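Local coordinates for Thiol:disulfide interchange protein DsbA (Pseudomonas aeruginosa, PDB 4ZL8) that probably introduces disulfide bonds into other proteins of the periplasm by passing on its own redox-active disulfide, at residues M84-V94 with F114-K122; A106-F114 with K122-N130. The protein carries 1 engineered substitution. One frame throughout, in Å; residues are numbered along the deposited sequence.

Interaction 1 (M84-V94 with F114-K122); sequences MGVEHDVHNAV and FLAGKGVDK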
# COMPACT_ATOMS: atom_id res chain seq x y z
N MET A 84 2.57 -12.36 -8.91
CA MET A 84 3.57 -12.75 -9.89
C MET A 84 5.01 -12.51 -9.41
O MET A 84 5.94 -12.97 -10.06
CB MET A 84 3.38 -11.98 -11.18
CG MET A 84 2.16 -12.40 -11.95
SD MET A 84 1.93 -11.48 -13.47
CE MET A 84 3.21 -12.19 -14.51
N GLY A 85 5.16 -11.80 -8.30
CA GLY A 85 6.48 -11.54 -7.73
C GLY A 85 7.23 -10.42 -8.43
O GLY A 85 8.45 -10.35 -8.29
N VAL A 86 6.52 -9.57 -9.16
CA VAL A 86 7.16 -8.54 -9.99
C VAL A 86 6.76 -7.10 -9.64
O VAL A 86 7.21 -6.17 -10.31
CB VAL A 86 6.87 -8.76 -11.49
CG1 VAL A 86 7.35 -10.13 -11.91
CG2 VAL A 86 5.40 -8.57 -11.78
N GLU A 87 5.92 -6.89 -8.63
CA GLU A 87 5.44 -5.53 -8.40
C GLU A 87 6.58 -4.59 -8.10
O GLU A 87 6.59 -3.47 -8.61
CB GLU A 87 4.39 -5.46 -7.28
CG GLU A 87 3.48 -4.23 -7.36
CD GLU A 87 4.07 -2.98 -6.73
OE1 GLU A 87 4.96 -3.09 -5.87
OE2 GLU A 87 3.59 -1.88 -7.11
N HIS A 88 7.53 -5.02 -7.28
CA HIS A 88 8.62 -4.14 -6.88
C HIS A 88 9.39 -3.68 -8.10
O HIS A 88 9.81 -2.52 -8.17
CB HIS A 88 9.56 -4.85 -5.91
CG HIS A 88 10.77 -4.05 -5.53
ND1 HIS A 88 10.80 -3.20 -4.45
CD2 HIS A 88 12.00 -4.00 -6.09
CE1 HIS A 88 11.99 -2.65 -4.36
NE2 HIS A 88 12.75 -3.12 -5.33
N ASP A 89 9.52 -4.57 -9.08
CA ASP A 89 10.34 -4.30 -10.26
C ASP A 89 9.69 -3.30 -11.23
O ASP A 89 10.40 -2.59 -11.94
CB ASP A 89 10.62 -5.60 -11.01
CG ASP A 89 11.25 -6.67 -10.12
OD1 ASP A 89 12.24 -6.37 -9.41
OD2 ASP A 89 10.74 -7.81 -10.12
N VAL A 90 8.37 -3.26 -11.26
CA VAL A 90 7.63 -2.38 -12.18
C VAL A 90 6.87 -1.26 -11.46
O VAL A 90 6.18 -0.47 -12.09
CB VAL A 90 6.65 -3.17 -13.06
CG1 VAL A 90 7.36 -4.29 -13.82
CG2 VAL A 90 5.49 -3.74 -12.24
N HIS A 91 7.04 -1.19 -10.14
CA HIS A 91 6.29 -0.25 -9.31
C HIS A 91 6.43 1.21 -9.77
O HIS A 91 5.42 1.89 -10.01
CB HIS A 91 6.75 -0.39 -7.86
CG HIS A 91 6.09 0.56 -6.91
ND1 HIS A 91 4.83 0.34 -6.39
CD2 HIS A 91 6.53 1.72 -6.36
CE1 HIS A 91 4.51 1.34 -5.59
NE2 HIS A 91 5.52 2.19 -5.56
N ASN A 92 7.65 1.70 -9.90
CA ASN A 92 7.88 3.08 -10.31
C ASN A 92 7.31 3.30 -11.71
O ASN A 92 6.71 4.34 -11.99
CB ASN A 92 9.36 3.47 -10.30
CG ASN A 92 10.00 3.41 -8.91
OD1 ASN A 92 9.32 3.41 -7.90
ND2 ASN A 92 11.32 3.37 -8.88
N ALA A 93 7.49 2.32 -12.59
CA ALA A 93 7.01 2.44 -13.96
C ALA A 93 5.49 2.58 -14.04
O ALA A 93 4.99 3.31 -14.90
CB ALA A 93 7.49 1.25 -14.80
N VAL A 94 4.77 1.88 -13.17
CA VAL A 94 3.31 1.98 -13.19
C VAL A 94 2.90 3.38 -12.76
O VAL A 94 2.09 4.02 -13.42
CB VAL A 94 2.65 0.90 -12.30
CG1 VAL A 94 1.16 1.16 -12.14
CG2 VAL A 94 2.89 -0.49 -12.89
N PHE A 114 0.93 -2.77 -21.63
CA PHE A 114 1.92 -1.89 -21.02
C PHE A 114 2.98 -2.70 -20.28
O PHE A 114 4.18 -2.46 -20.44
CB PHE A 114 1.26 -0.92 -20.04
CG PHE A 114 2.25 -0.21 -19.16
CD1 PHE A 114 3.08 0.75 -19.67
CD2 PHE A 114 2.40 -0.56 -17.83
CE1 PHE A 114 4.02 1.37 -18.87
CE2 PHE A 114 3.34 0.06 -17.03
CZ PHE A 114 4.14 1.01 -17.55
N LEU A 115 2.53 -3.63 -19.46
CA LEU A 115 3.43 -4.38 -18.59
C LEU A 115 4.36 -5.29 -19.39
O LEU A 115 5.48 -5.53 -18.97
CB LEU A 115 2.63 -5.15 -17.55
CG LEU A 115 1.91 -4.28 -16.52
CD1 LEU A 115 0.88 -5.13 -15.80
CD2 LEU A 115 2.92 -3.65 -15.54
N ALA A 116 3.92 -5.75 -20.56
CA ALA A 116 4.78 -6.53 -21.44
C ALA A 116 6.03 -5.74 -21.80
O ALA A 116 7.13 -6.29 -21.92
CB ALA A 116 4.02 -6.95 -22.71
N GLY A 117 5.86 -4.44 -22.01
CA GLY A 117 6.98 -3.57 -22.30
C GLY A 117 7.99 -3.48 -21.17
O GLY A 117 9.14 -3.08 -21.40
N LYS A 118 7.54 -3.86 -19.98
CA LYS A 118 8.39 -3.85 -18.79
C LYS A 118 8.83 -5.26 -18.41
O LYS A 118 9.37 -5.47 -17.32
CB LYS A 118 7.65 -3.17 -17.63
CG LYS A 118 7.16 -1.76 -17.95
CD LYS A 118 8.30 -0.83 -18.33
CE LYS A 118 7.80 0.57 -18.71
NZ LYS A 118 8.92 1.51 -18.94
N GLY A 119 8.61 -6.22 -19.30
CA GLY A 119 9.09 -7.59 -19.11
C GLY A 119 8.08 -8.58 -18.55
O GLY A 119 8.39 -9.77 -18.45
N VAL A 120 6.89 -8.12 -18.20
CA VAL A 120 5.90 -8.99 -17.58
C VAL A 120 5.19 -9.87 -18.61
O VAL A 120 4.64 -9.37 -19.59
CB VAL A 120 4.87 -8.15 -16.81
CG1 VAL A 120 3.81 -9.02 -16.12
CG2 VAL A 120 5.58 -7.28 -15.80
N ASP A 121 5.18 -11.17 -18.34
CA ASP A 121 4.51 -12.18 -19.15
C ASP A 121 3.02 -11.86 -19.25
O ASP A 121 2.31 -11.87 -18.24
CB ASP A 121 4.77 -13.52 -18.45
CG ASP A 121 4.10 -14.71 -19.10
OD1 ASP A 121 4.58 -15.83 -18.83
OD2 ASP A 121 3.10 -14.56 -19.83
N LYS A 122 2.54 -11.56 -20.47
CA LYS A 122 1.17 -11.08 -20.66
C LYS A 122 0.16 -12.20 -20.36
O LYS A 122 -0.86 -11.95 -19.72
CB LYS A 122 0.95 -10.52 -22.07
CG LYS A 122 -0.52 -10.35 -22.48
CD LYS A 122 -0.69 -9.49 -23.74
CE LYS A 122 -2.16 -9.22 -24.02
NZ LYS A 122 -2.37 -8.52 -25.33
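The carbonyl oxygen of L115, whose side chain meets V90 and V94, is gripped by two amides: K118 N lies 2.8 Å from L115 O, and V120 N reaches the same oxygen from the opposite face of its plane. Together with G119 N to A116 O, the V120 bond makes the Schellman motif that ends helix 108-116. G119 takes the positive phi of 97° that this turn needs, and the chain reverses so that V120 points at segment 84-94. There its two methyls divide the work. With CG1 anti to the backbone N (chi1 -179°), CG1 faces M84, whose chain bends at chi3 and lays CE 3.6 Å from V120 CG1; CG2 takes the V90 side, 4.0 Å from V90 CG1. A branched residue suits position 90 as well, because V90's other methyl, CG2, lies 4.2 Å from L115 CD2, the two side chains crossing at about a right angle. The contact thus ties the start of helix 87-99 to the end of helix 108-116, both in the helical domain that DsbA proteins carry inserted in a thioredoxin fold. One turn further on, V94 CG2 sits 4.1 Å from L115 CD2 and also lies near the plane of the F114 ring, at its edge. In one of its two modelled conformers K118 passes its chain across the small A93 methyl, so its share in this packing is doubtful. At the far end, D121 OD2 accepts from K124 N, capping the start of helix 122-129.

Interaction 2 (A106-F114 with K122-N130); sequences ATPEEMADF and KEKFLSTYN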
# COMPACT_ATOMS: atom_id res chain seq x y z
N ALA A 106 -6.66 0.85 -17.65
CA ALA A 106 -8.04 0.78 -17.15
C ALA A 106 -8.73 -0.54 -17.41
O ALA A 106 -9.82 -0.78 -16.90
CB ALA A 106 -8.87 1.92 -17.72
N THR A 107 -8.09 -1.40 -18.21
CA THR A 107 -8.59 -2.74 -18.46
C THR A 107 -7.42 -3.69 -18.42
O THR A 107 -6.29 -3.26 -18.61
CB THR A 107 -9.21 -2.87 -19.85
OG1 THR A 107 -8.21 -2.66 -20.86
CG2 THR A 107 -10.34 -1.87 -20.06
N PRO A 108 -7.66 -4.98 -18.17
CA PRO A 108 -6.52 -5.89 -18.12
C PRO A 108 -5.78 -6.01 -19.46
O PRO A 108 -4.58 -6.22 -19.42
CB PRO A 108 -7.13 -7.23 -17.66
CG PRO A 108 -8.62 -7.07 -17.76
CD PRO A 108 -8.93 -5.61 -17.75
N GLU A 109 -6.43 -5.84 -20.60
CA GLU A 109 -5.71 -5.86 -21.86
C GLU A 109 -4.73 -4.69 -21.93
O GLU A 109 -3.57 -4.86 -22.33
CB GLU A 109 -6.68 -5.82 -23.05
CG GLU A 109 -7.14 -7.19 -23.48
CD GLU A 109 -6.00 -8.01 -24.07
OE1 GLU A 109 -5.20 -7.46 -24.86
OE2 GLU A 109 -5.91 -9.21 -23.73
N GLU A 110 -5.19 -3.51 -21.55
CA GLU A 110 -4.32 -2.35 -21.54
C GLU A 110 -3.16 -2.56 -20.58
O GLU A 110 -2.01 -2.21 -20.88
CB GLU A 110 -5.06 -1.07 -21.16
CG GLU A 110 -4.23 0.13 -21.47
CD GLU A 110 -4.79 1.40 -20.90
OE1 GLU A 110 -6.03 1.45 -20.62
OE2 GLU A 110 -3.95 2.33 -20.75
N MET A 111 -3.45 -3.10 -19.40
CA MET A 111 -2.41 -3.33 -18.41
C MET A 111 -1.38 -4.29 -18.96
O MET A 111 -0.18 -4.05 -18.86
CB MET A 111 -3.00 -3.93 -17.15
CG MET A 111 -3.98 -3.05 -16.42
SD MET A 111 -4.87 -4.08 -15.23
CE MET A 111 -6.02 -2.89 -14.58
N ALA A 112 -1.83 -5.39 -19.53
CA ALA A 112 -0.92 -6.43 -19.98
C ALA A 112 -0.02 -5.90 -21.08
O ALA A 112 1.16 -6.21 -21.14
CB ALA A 112 -1.69 -7.64 -20.47
N ASP A 113 -0.58 -5.11 -21.98
CA ASP A 113 0.19 -4.56 -23.09
C ASP A 113 1.28 -3.62 -22.58
O ASP A 113 2.43 -3.68 -23.01
CB ASP A 113 -0.74 -3.85 -24.07
CG ASP A 113 -1.56 -4.81 -24.90
OD1 ASP A 113 -1.24 -6.02 -24.88
OD2 ASP A 113 -2.51 -4.37 -25.57
N PHE A 114 0.93 -2.77 -21.63
CA PHE A 114 1.92 -1.89 -21.02
C PHE A 114 2.98 -2.70 -20.28
O PHE A 114 4.18 -2.46 -20.44
CB PHE A 114 1.26 -0.92 -20.04
CG PHE A 114 2.25 -0.21 -19.16
CD1 PHE A 114 3.08 0.75 -19.67
CD2 PHE A 114 2.40 -0.56 -17.83
CE1 PHE A 114 4.02 1.37 -18.87
CE2 PHE A 114 3.34 0.06 -17.03
CZ PHE A 114 4.14 1.01 -17.55
N LYS A 122 2.54 -11.56 -20.47
CA LYS A 122 1.17 -11.08 -20.66
C LYS A 122 0.16 -12.20 -20.36
O LYS A 122 -0.86 -11.95 -19.72
CB LYS A 122 0.95 -10.52 -22.07
CG LYS A 122 -0.52 -10.35 -22.48
CD LYS A 122 -0.69 -9.49 -23.74
CE LYS A 122 -2.16 -9.22 -24.02
NZ LYS A 122 -2.37 -8.52 -25.33
N GLU A 123 0.43 -13.40 -20.84
CA GLU A 123 -0.51 -14.50 -20.63
C GLU A 123 -0.60 -14.84 -19.14
O GLU A 123 -1.68 -15.11 -18.61
CB GLU A 123 -0.12 -15.74 -21.45
CG GLU A 123 -0.43 -15.61 -22.94
CD GLU A 123 -1.83 -15.05 -23.21
OE1 GLU A 123 -2.82 -15.64 -22.71
OE2 GLU A 123 -1.94 -14.02 -23.91
N LYS A 124 0.52 -14.82 -18.43
CA LYS A 124 0.49 -15.07 -16.99
C LYS A 124 -0.17 -13.91 -16.24
O LYS A 124 -0.92 -14.13 -15.29
CB LYS A 124 1.90 -15.33 -16.45
CG LYS A 124 1.92 -15.72 -14.98
CD LYS A 124 1.31 -17.08 -14.76
CE LYS A 124 1.39 -17.53 -13.31
NZ LYS A 124 0.80 -18.89 -13.12
N PHE A 125 0.07 -12.68 -16.67
CA PHE A 125 -0.61 -11.56 -16.05
C PHE A 125 -2.13 -11.71 -16.18
O PHE A 125 -2.85 -11.58 -15.20
CB PHE A 125 -0.17 -10.22 -16.65
CG PHE A 125 -0.91 -9.06 -16.06
CD1 PHE A 125 -0.48 -8.48 -14.87
CD2 PHE A 125 -2.08 -8.59 -16.62
CE1 PHE A 125 -1.18 -7.44 -14.30
CE2 PHE A 125 -2.79 -7.54 -16.04
CZ PHE A 125 -2.34 -6.97 -14.89
N LEU A 126 -2.61 -11.96 -17.39
CA LEU A 126 -4.04 -12.07 -17.61
C LEU A 126 -4.65 -13.25 -16.83
O LEU A 126 -5.71 -13.09 -16.22
CB LEU A 126 -4.34 -12.17 -19.11
CG LEU A 126 -4.02 -10.88 -19.89
CD1 LEU A 126 -4.15 -11.13 -21.36
CD2 LEU A 126 -4.94 -9.74 -19.47
N SER A 127 -4.01 -14.42 -16.85
CA SER A 127 -4.51 -15.58 -16.12
C SER A 127 -4.55 -15.30 -14.62
O SER A 127 -5.51 -15.66 -13.93
CB SER A 127 -3.64 -16.80 -16.40
OG SER A 127 -4.09 -17.94 -15.68
N THR A 128 -3.51 -14.65 -14.11
CA THR A 128 -3.47 -14.32 -12.69
C THR A 128 -4.52 -13.27 -12.35
O THR A 128 -5.25 -13.38 -11.38
CB THR A 128 -2.06 -13.83 -12.27
OG1 THR A 128 -1.09 -14.83 -12.58
CG2 THR A 128 -2.01 -13.56 -10.77
N TYR A 129 -4.64 -12.24 -13.18
CA TYR A 129 -5.59 -11.17 -12.92
C TYR A 129 -7.00 -11.71 -12.76
O TYR A 129 -7.74 -11.25 -11.90
CB TYR A 129 -5.52 -10.15 -14.06
CG TYR A 129 -6.38 -8.90 -13.89
CD1 TYR A 129 -5.85 -7.76 -13.32
CD2 TYR A 129 -7.69 -8.86 -14.32
CE1 TYR A 129 -6.60 -6.61 -13.18
CE2 TYR A 129 -8.47 -7.72 -14.18
CZ TYR A 129 -7.91 -6.60 -13.59
OH TYR A 129 -8.66 -5.46 -13.44
N ASN A 130 -7.36 -12.68 -13.58
CA ASN A 130 -8.70 -13.24 -13.60
C ASN A 130 -8.87 -14.44 -12.67
O ASN A 130 -9.93 -15.06 -12.65
CB ASN A 130 -9.09 -13.61 -15.03
CG ASN A 130 -9.25 -12.39 -15.92
OD1 ASN A 130 -9.88 -11.42 -15.52
ND2 ASN A 130 -8.67 -12.43 -17.11
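Charge pairing comes at one side of this interface, where K122 NZ donates to D113 OD1 at 2.8 Å and to E109 OE1 at 3.1 Å. Both carboxylates receive it on the syn side, tilted a little from their planes. An extended chain, CG anti to the backbone N (chi1 165°), carries the ammonium to the two acids, which stand one helical turn apart on helix 108-114. Apolar packing fills the middle: A112 CB lies 3.6 Å from K122 CG and also touches F125 and L126, so a small residue suits the place where the two helices, antiparallel at 146°, come close. L126 CD2 reaches P108 CB at 3.8 Å. Aromatic contacts follow. P108 CB stands over one face of Y129, 3.9 Å from the ring centroid, a CH-pi contact; proline also fits the first helical turn, where no amide hydrogen is needed. M111, extended beyond CG, makes Met-aromatic contacts, its SD 3.7 Å from Y129 CE1 and at the edge of F125. M111 also touches V73, and F125 and Y129 touch T80, all on helix 70-84. The two acids probably favour the charged form of K122, whose ammonium in turn offsets the like charges of E109 and D113.

Overall arrangement
Interactions 1 and 2 share helix 108-116 and adjoin: M84 and L115 of the first pack on F125 of the second, so the apolar surfaces run together. Interaction 2 joins two antiparallel helices of a hairpin, whereas interaction 1 fastens the end of its first helix and the connecting turn to helix 87-99. Both mix buried and exposed residues. Their inner sides are apolar: mainly branched aliphatic side chains in interaction 1, with M84 and the F114 ring at its two ends; two aromatic rings with methionine and proline in interaction 2. They differ where they meet solvent: K118 of interaction 1 offers at most its aliphatic chain, in one of two conformers, while K122 pairs with two acids.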